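Local structure of NEQ263 (Nanoarchaeum equitans Kin4-M, 5BN3) at residues L343-A357 with E368-E380. The protein probably binds ATP as the B-type subunit of an archaeal ATP synthase core complex, which it forms together with its partner NeqA. Sequence-based numbering, arbitrary orientation.
Sequences LIKSYAKGLEARDIA and EDKAYLKFAELVE
E380 OE2 accepts two hydrogen bonds from the facing helix. Y347 OH donates to the anti lone pair of E380 OE2 at 2.5 Å. R354 NH1 reaches the syn side of E380 OE2 at 3.1 Å as part of a salt bridge, tilted out of the carboxylate plane. R354 NH2 adds a weak bond to E380 OE1, and the guanidinium and carboxylate planes stand 73° apart, so this is not a coplanar bidentate pair. The Y347 ring, swung away from its own backbone N (chi1 -175°), enters a hole formed by F375, A376, V379 and E380, and its edge meets A376 O. An alanine in place of E380 would probably leave the Y347 hydroxyl and the R354 guanidinium without their shared acceptor, and the arginine charge without this mate. The backbones come closest where G350 CA lies 3.2 Å from Y372 O; a CB at G350 would clash with that oxygen and with A376 CB. Beyond this point K349 lies across the Y372 ring, its CG 3.8 Å from the centroid in a CH-pi contact, and its NZ forms a long salt bridge with D369 OD1 (3.6 Å). F375 CE2 touches S346 CB at 3.4 Å. Within the C-terminal helical domain, the axes of segments 343-356 and 368-380 approach to 7.3 Å and cross at -108°, on helices 334-356 and 367-384; helix 394-408 packs against F375 and L378, and the neighbouring alpha chain against I344 and L351.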
loop_
_atom_site.group_PDB
_atom_site.type_symbol
_atom_site.label_atom_id
_atom_site.label_comp_id
_atom_site.label_asym_id
_atom_site.label_seq_id
_atom_site.Cartn_x
_atom_site.Cartn_y
_atom_site.Cartn_z
ATOM N N LEU B 343 -15.542 -34.520 -13.410
ATOM C CA LEU B 343 -15.903 -33.215 -13.949
ATOM C C LEU B 343 -14.863 -32.170 -13.569
ATOM O O LEU B 343 -14.363 -31.441 -14.423
ATOM C CB LEU B 343 -17.284 -32.789 -13.443
ATOM C CG LEU B 343 -17.665 -31.325 -13.675
ATOM C CD1 LEU B 343 -17.882 -31.049 -15.155
ATOM C CD2 LEU B 343 -18.899 -30.948 -12.868
ATOM N N ILE B 344 -14.538 -32.116 -12.282
ATOM C CA ILE B 344 -13.609 -31.119 -11.763
ATOM C C ILE B 344 -12.202 -31.282 -12.340
ATOM O O ILE B 344 -11.602 -30.316 -12.815
ATOM C CB ILE B 344 -13.541 -31.176 -10.222
ATOM C CG1 ILE B 344 -14.875 -30.734 -9.614
ATOM C CG2 ILE B 344 -12.418 -30.303 -9.705
ATOM C CD1 ILE B 344 -15.303 -29.341 -10.038
ATOM N N LYS B 345 -11.686 -32.506 -12.308
ATOM C CA LYS B 345 -10.322 -32.771 -12.764
ATOM C C LYS B 345 -10.143 -32.568 -14.270
ATOM O O LYS B 345 -9.125 -32.037 -14.708
ATOM C CB LYS B 345 -9.883 -34.183 -12.355
ATOM C CG LYS B 345 -9.855 -34.419 -10.843
ATOM C CD LYS B 345 -8.433 -34.446 -10.295
ATOM C CE LYS B 345 -8.417 -34.454 -8.767
ATOM N NZ LYS B 345 -9.101 -35.637 -8.176
ATOM N N SER B 346 -11.131 -32.985 -15.056
ATOM C CA SER B 346 -11.052 -32.852 -16.509
ATOM C C SER B 346 -11.239 -31.406 -16.971
ATOM O O SER B 346 -10.611 -30.975 -17.937
ATOM C CB SER B 346 -12.079 -33.756 -17.194
ATOM O OG SER B 346 -11.936 -35.101 -16.774
ATOM N N TYR B 347 -12.108 -30.667 -16.286
ATOM C CA TYR B 347 -12.330 -29.257 -16.595
ATOM C C TYR B 347 -11.063 -28.459 -16.309
ATOM O O TYR B 347 -10.666 -27.606 -17.101
ATOM C CB TYR B 347 -13.509 -28.708 -15.779
ATOM C CG TYR B 347 -13.896 -27.284 -16.114
ATOM C CD1 TYR B 347 -14.281 -26.933 -17.399
ATOM C CD2 TYR B 347 -13.897 -26.295 -15.140
ATOM C CE1 TYR B 347 -14.639 -25.637 -17.710
ATOM C CE2 TYR B 347 -14.256 -24.993 -15.443
ATOM C CZ TYR B 347 -14.626 -24.672 -16.731
ATOM O OH TYR B 347 -14.984 -23.383 -17.046
ATOM N N ALA B 348 -10.430 -28.751 -15.178
ATOM C CA ALA B 348 -9.186 -28.087 -14.798
ATOM C C ALA B 348 -8.079 -28.343 -15.815
ATOM O O ALA B 348 -7.367 -27.421 -16.218
ATOM C CB ALA B 348 -8.750 -28.539 -13.419
ATOM N N LYS B 349 -7.931 -29.599 -16.222
ATOM C CA LYS B 349 -6.938 -29.961 -17.227
ATOM C C LYS B 349 -7.278 -29.299 -18.562
ATOM O O LYS B 349 -6.387 -28.891 -19.306
ATOM C CB LYS B 349 -6.856 -31.483 -17.373
ATOM C CG LYS B 349 -5.717 -31.966 -18.261
ATOM C CD LYS B 349 -5.105 -33.254 -17.723
ATOM C CE LYS B 349 -3.986 -33.762 -18.624
ATOM N NZ LYS B 349 -2.910 -32.751 -18.823
ATOM N N GLY B 350 -8.572 -29.180 -18.846
ATOM C CA GLY B 350 -9.027 -28.501 -20.046
ATOM C C GLY B 350 -8.666 -27.028 -20.047
ATOM O O GLY B 350 -8.333 -26.467 -21.092
ATOM N N LEU B 351 -8.729 -26.401 -18.875
ATOM C CA LEU B 351 -8.411 -24.981 -18.751
ATOM C C LEU B 351 -6.916 -24.712 -18.918
ATOM O O LEU B 351 -6.523 -23.693 -19.491
ATOM C CB LEU B 351 -8.909 -24.429 -17.411
ATOM C CG LEU B 351 -10.426 -24.320 -17.251
ATOM C CD1 LEU B 351 -10.794 -23.732 -15.900
ATOM C CD2 LEU B 351 -11.002 -23.475 -18.363
ATOM N N GLU B 352 -6.091 -25.623 -18.410
ATOM C CA GLU B 352 -4.647 -25.539 -18.596
ATOM C C GLU B 352 -4.317 -25.643 -20.079
ATOM O O GLU B 352 -3.514 -24.873 -20.602
ATOM C CB GLU B 352 -3.940 -26.658 -17.828
ATOM C CG GLU B 352 -4.151 -26.630 -16.319
ATOM C CD GLU B 352 -3.572 -27.854 -15.632
ATOM O OE1 GLU B 352 -3.142 -28.788 -16.343
ATOM O OE2 GLU B 352 -3.546 -27.882 -14.383
ATOM N N ALA B 353 -4.950 -26.600 -20.751
ATOM C CA ALA B 353 -4.774 -26.775 -22.187
ATOM C C ALA B 353 -5.249 -25.547 -22.959
ATOM O O ALA B 353 -4.727 -25.237 -24.029
ATOM C CB ALA B 353 -5.511 -28.010 -22.657
ATOM N N ARG B 354 -6.246 -24.859 -22.413
ATOM C CA ARG B 354 -6.757 -23.633 -23.016
ATOM C C ARG B 354 -5.743 -22.496 -22.905
ATOM O O ARG B 354 -5.577 -21.708 -23.838
ATOM C CB ARG B 354 -8.082 -23.228 -22.361
ATOM C CG ARG B 354 -8.689 -21.953 -22.927
ATOM C CD ARG B 354 -9.960 -21.554 -22.189
ATOM N NE ARG B 354 -11.071 -22.469 -22.441
ATOM C CZ ARG B 354 -12.254 -22.396 -21.838
ATOM N NH1 ARG B 354 -12.486 -21.452 -20.937
ATOM N NH2 ARG B 354 -13.206 -23.271 -22.131
ATOM N N ASP B 355 -5.070 -22.417 -21.759
ATOM C CA ASP B 355 -4.061 -21.386 -21.518
ATOM C C ASP B 355 -2.929 -21.434 -22.544
ATOM O O ASP B 355 -2.536 -20.402 -23.091
ATOM C CB ASP B 355 -3.492 -21.515 -20.100
ATOM C CG ASP B 355 -4.425 -20.953 -19.040
ATOM O OD1 ASP B 355 -5.091 -19.931 -19.312
ATOM O OD2 ASP B 355 -4.485 -21.527 -17.932
ATOM N N ILE B 356 -2.416 -22.633 -22.810
ATOM C CA ILE B 356 -1.316 -22.804 -23.758
ATOM C C ILE B 356 -1.800 -22.733 -25.210
ATOM O O ILE B 356 -1.003 -22.561 -26.132
ATOM C CB ILE B 356 -0.516 -24.112 -23.497
ATOM C CG1 ILE B 356 -0.950 -25.239 -24.439
ATOM C CG2 ILE B 356 -0.638 -24.536 -22.038
ATOM C CD1 ILE B 356 0.103 -25.594 -25.476
ATOM N N ALA B 357 -3.111 -22.851 -25.400
ATOM C CA ALA B 357 -3.717 -22.709 -26.722
ATOM C C ALA B 357 -3.572 -21.280 -27.234
ATOM O O ALA B 357 -3.702 -21.022 -28.431
ATOM C CB ALA B 357 -5.174 -23.110 -26.684
ATOM N N GLU B 368 -4.303 -35.871 -26.448
ATOM C CA GLU B 368 -4.892 -35.948 -25.118
ATOM C C GLU B 368 -5.319 -34.561 -24.645
ATOM O O GLU B 368 -6.404 -34.391 -24.087
ATOM C CB GLU B 368 -3.880 -36.545 -24.136
ATOM C CG GLU B 368 -4.422 -36.794 -22.738
ATOM C CD GLU B 368 -3.322 -37.029 -21.718
ATOM O OE1 GLU B 368 -3.363 -38.063 -21.019
ATOM O OE2 GLU B 368 -2.420 -36.171 -21.609
ATOM N N ASP B 369 -4.464 -33.574 -24.891
ATOM C CA ASP B 369 -4.719 -32.202 -24.463
ATOM C C ASP B 369 -5.714 -31.463 -25.362
ATOM O O ASP B 369 -6.203 -30.393 -25.002
ATOM C CB ASP B 369 -3.405 -31.422 -24.367
ATOM C CG ASP B 369 -2.682 -31.654 -23.053
ATOM O OD1 ASP B 369 -2.915 -32.703 -22.415
ATOM O OD2 ASP B 369 -1.881 -30.781 -22.659
ATOM N N LYS B 370 -6.007 -32.032 -26.528
ATOM C CA LYS B 370 -7.049 -31.489 -27.397
ATOM C C LYS B 370 -8.417 -31.987 -26.952
ATOM O O LYS B 370 -9.434 -31.337 -27.186
ATOM C CB LYS B 370 -6.802 -31.870 -28.858
ATOM C CG LYS B 370 -6.055 -30.816 -29.657
ATOM C CD LYS B 370 -5.858 -31.255 -31.100
ATOM C CE LYS B 370 -5.115 -30.198 -31.892
ATOM N NZ LYS B 370 -3.857 -29.814 -31.203
ATOM N N ALA B 371 -8.433 -33.146 -26.305
ATOM C CA ALA B 371 -9.670 -33.722 -25.793
ATOM C C ALA B 371 -10.165 -32.974 -24.558
ATOM O O ALA B 371 -11.361 -32.725 -24.411
ATOM C CB ALA B 371 -9.474 -35.187 -25.481
ATOM N N TYR B 372 -9.240 -32.631 -23.666
ATOM C CA TYR B 372 -9.575 -31.862 -22.474
ATOM C C TYR B 372 -9.993 -30.444 -22.844
ATOM O O TYR B 372 -10.891 -29.871 -22.225
ATOM C CB TYR B 372 -8.391 -31.834 -21.505
ATOM C CG TYR B 372 -8.187 -33.134 -20.769
ATOM C CD1 TYR B 372 -9.066 -33.529 -19.775
ATOM C CD2 TYR B 372 -7.114 -33.962 -21.061
ATOM C CE1 TYR B 372 -8.891 -34.714 -19.097
ATOM C CE2 TYR B 372 -6.929 -35.152 -20.387
ATOM C CZ TYR B 372 -7.821 -35.521 -19.404
ATOM O OH TYR B 372 -7.649 -36.703 -18.723
ATOM N N LEU B 373 -9.338 -29.887 -23.860
ATOM C CA LEU B 373 -9.658 -28.553 -24.358
ATOM C C LEU B 373 -11.108 -28.463 -24.826
ATOM O O LEU B 373 -11.810 -27.492 -24.534
ATOM C CB LEU B 373 -8.717 -28.182 -25.506
ATOM C CG LEU B 373 -8.935 -26.806 -26.135
ATOM C CD1 LEU B 373 -8.889 -25.743 -25.063
ATOM C CD2 LEU B 373 -7.890 -26.523 -27.198
ATOM N N LYS B 374 -11.546 -29.483 -25.555
ATOM C CA LYS B 374 -12.916 -29.545 -26.049
ATOM C C LYS B 374 -13.900 -29.780 -24.905
ATOM O O LYS B 374 -15.005 -29.239 -24.908
ATOM C CB LYS B 374 -13.050 -30.659 -27.088
ATOM C CG LYS B 374 -14.407 -30.719 -27.767
ATOM C CD LYS B 374 -14.540 -31.990 -28.590
ATOM C CE LYS B 374 -15.752 -31.939 -29.504
ATOM N NZ LYS B 374 -15.904 -33.199 -30.287
ATOM N N PHE B 375 -13.489 -30.593 -23.935
ATOM C CA PHE B 375 -14.317 -30.906 -22.775
ATOM C C PHE B 375 -14.690 -29.641 -22.013
ATOM O O PHE B 375 -15.852 -29.431 -21.670
ATOM C CB PHE B 375 -13.585 -31.883 -21.852
ATOM C CG PHE B 375 -14.362 -32.256 -20.619
ATOM C CD1 PHE B 375 -15.356 -33.220 -20.676
ATOM C CD2 PHE B 375 -14.089 -31.651 -19.401
ATOM C CE1 PHE B 375 -16.073 -33.568 -19.543
ATOM C CE2 PHE B 375 -14.803 -31.995 -18.265
ATOM C CZ PHE B 375 -15.795 -32.956 -18.336
ATOM N N ALA B 376 -13.695 -28.799 -21.757
ATOM C CA ALA B 376 -13.913 -27.551 -21.038
ATOM C C ALA B 376 -14.838 -26.613 -21.805
ATOM O O ALA B 376 -15.637 -25.894 -21.205
ATOM C CB ALA B 376 -12.586 -26.871 -20.751
ATOM N N GLU B 377 -14.723 -26.616 -23.130
ATOM C CA GLU B 377 -15.589 -25.797 -23.972
ATOM C C GLU B 377 -17.039 -26.262 -23.870
ATOM O O GLU B 377 -17.955 -25.450 -23.741
ATOM C CB GLU B 377 -15.127 -25.850 -25.431
ATOM C CG GLU B 377 -15.971 -25.002 -26.373
ATOM C CD GLU B 377 -15.792 -25.381 -27.832
ATOM O OE1 GLU B 377 -14.738 -25.956 -28.180
ATOM O OE2 GLU B 377 -16.711 -25.107 -28.633
ATOM N N LEU B 378 -17.237 -27.577 -23.922
ATOM C CA LEU B 378 -18.576 -28.163 -23.874
ATOM C C LEU B 378 -19.200 -28.100 -22.478
ATOM O O LEU B 378 -20.418 -27.981 -22.346
ATOM C CB LEU B 378 -18.541 -29.611 -24.368
ATOM C CG LEU B 378 -18.170 -29.865 -25.832
ATOM C CD1 LEU B 378 -17.929 -31.345 -26.071
ATOM C CD2 LEU B 378 -19.266 -29.364 -26.746
ATOM N N VAL B 379 -18.368 -28.194 -21.444
ATOM C CA VAL B 379 -18.841 -28.052 -20.068
ATOM C C VAL B 379 -19.508 -26.692 -19.887
ATOM O O VAL B 379 -20.593 -26.588 -19.318
ATOM C CB VAL B 379 -17.683 -28.213 -19.057
ATOM C CG1 VAL B 379 -18.027 -27.567 -17.726
ATOM C CG2 VAL B 379 -17.355 -29.681 -18.857
ATOM N N GLU B 380 -18.858 -25.653 -20.399
ATOM C CA GLU B 380 -19.376 -24.299 -20.273
ATOM C C GLU B 380 -20.620 -24.081 -21.134
ATOM O O GLU B 380 -21.522 -23.340 -20.747
ATOM C CB GLU B 380 -18.284 -23.279 -20.621
ATOM C CG GLU B 380 -17.078 -23.340 -19.688
ATOM C CD GLU B 380 -15.936 -22.438 -20.122
ATOM O OE1 GLU B 380 -16.017 -21.846 -21.218
ATOM O OE2 GLU B 380 -14.952 -22.326 -19.360
#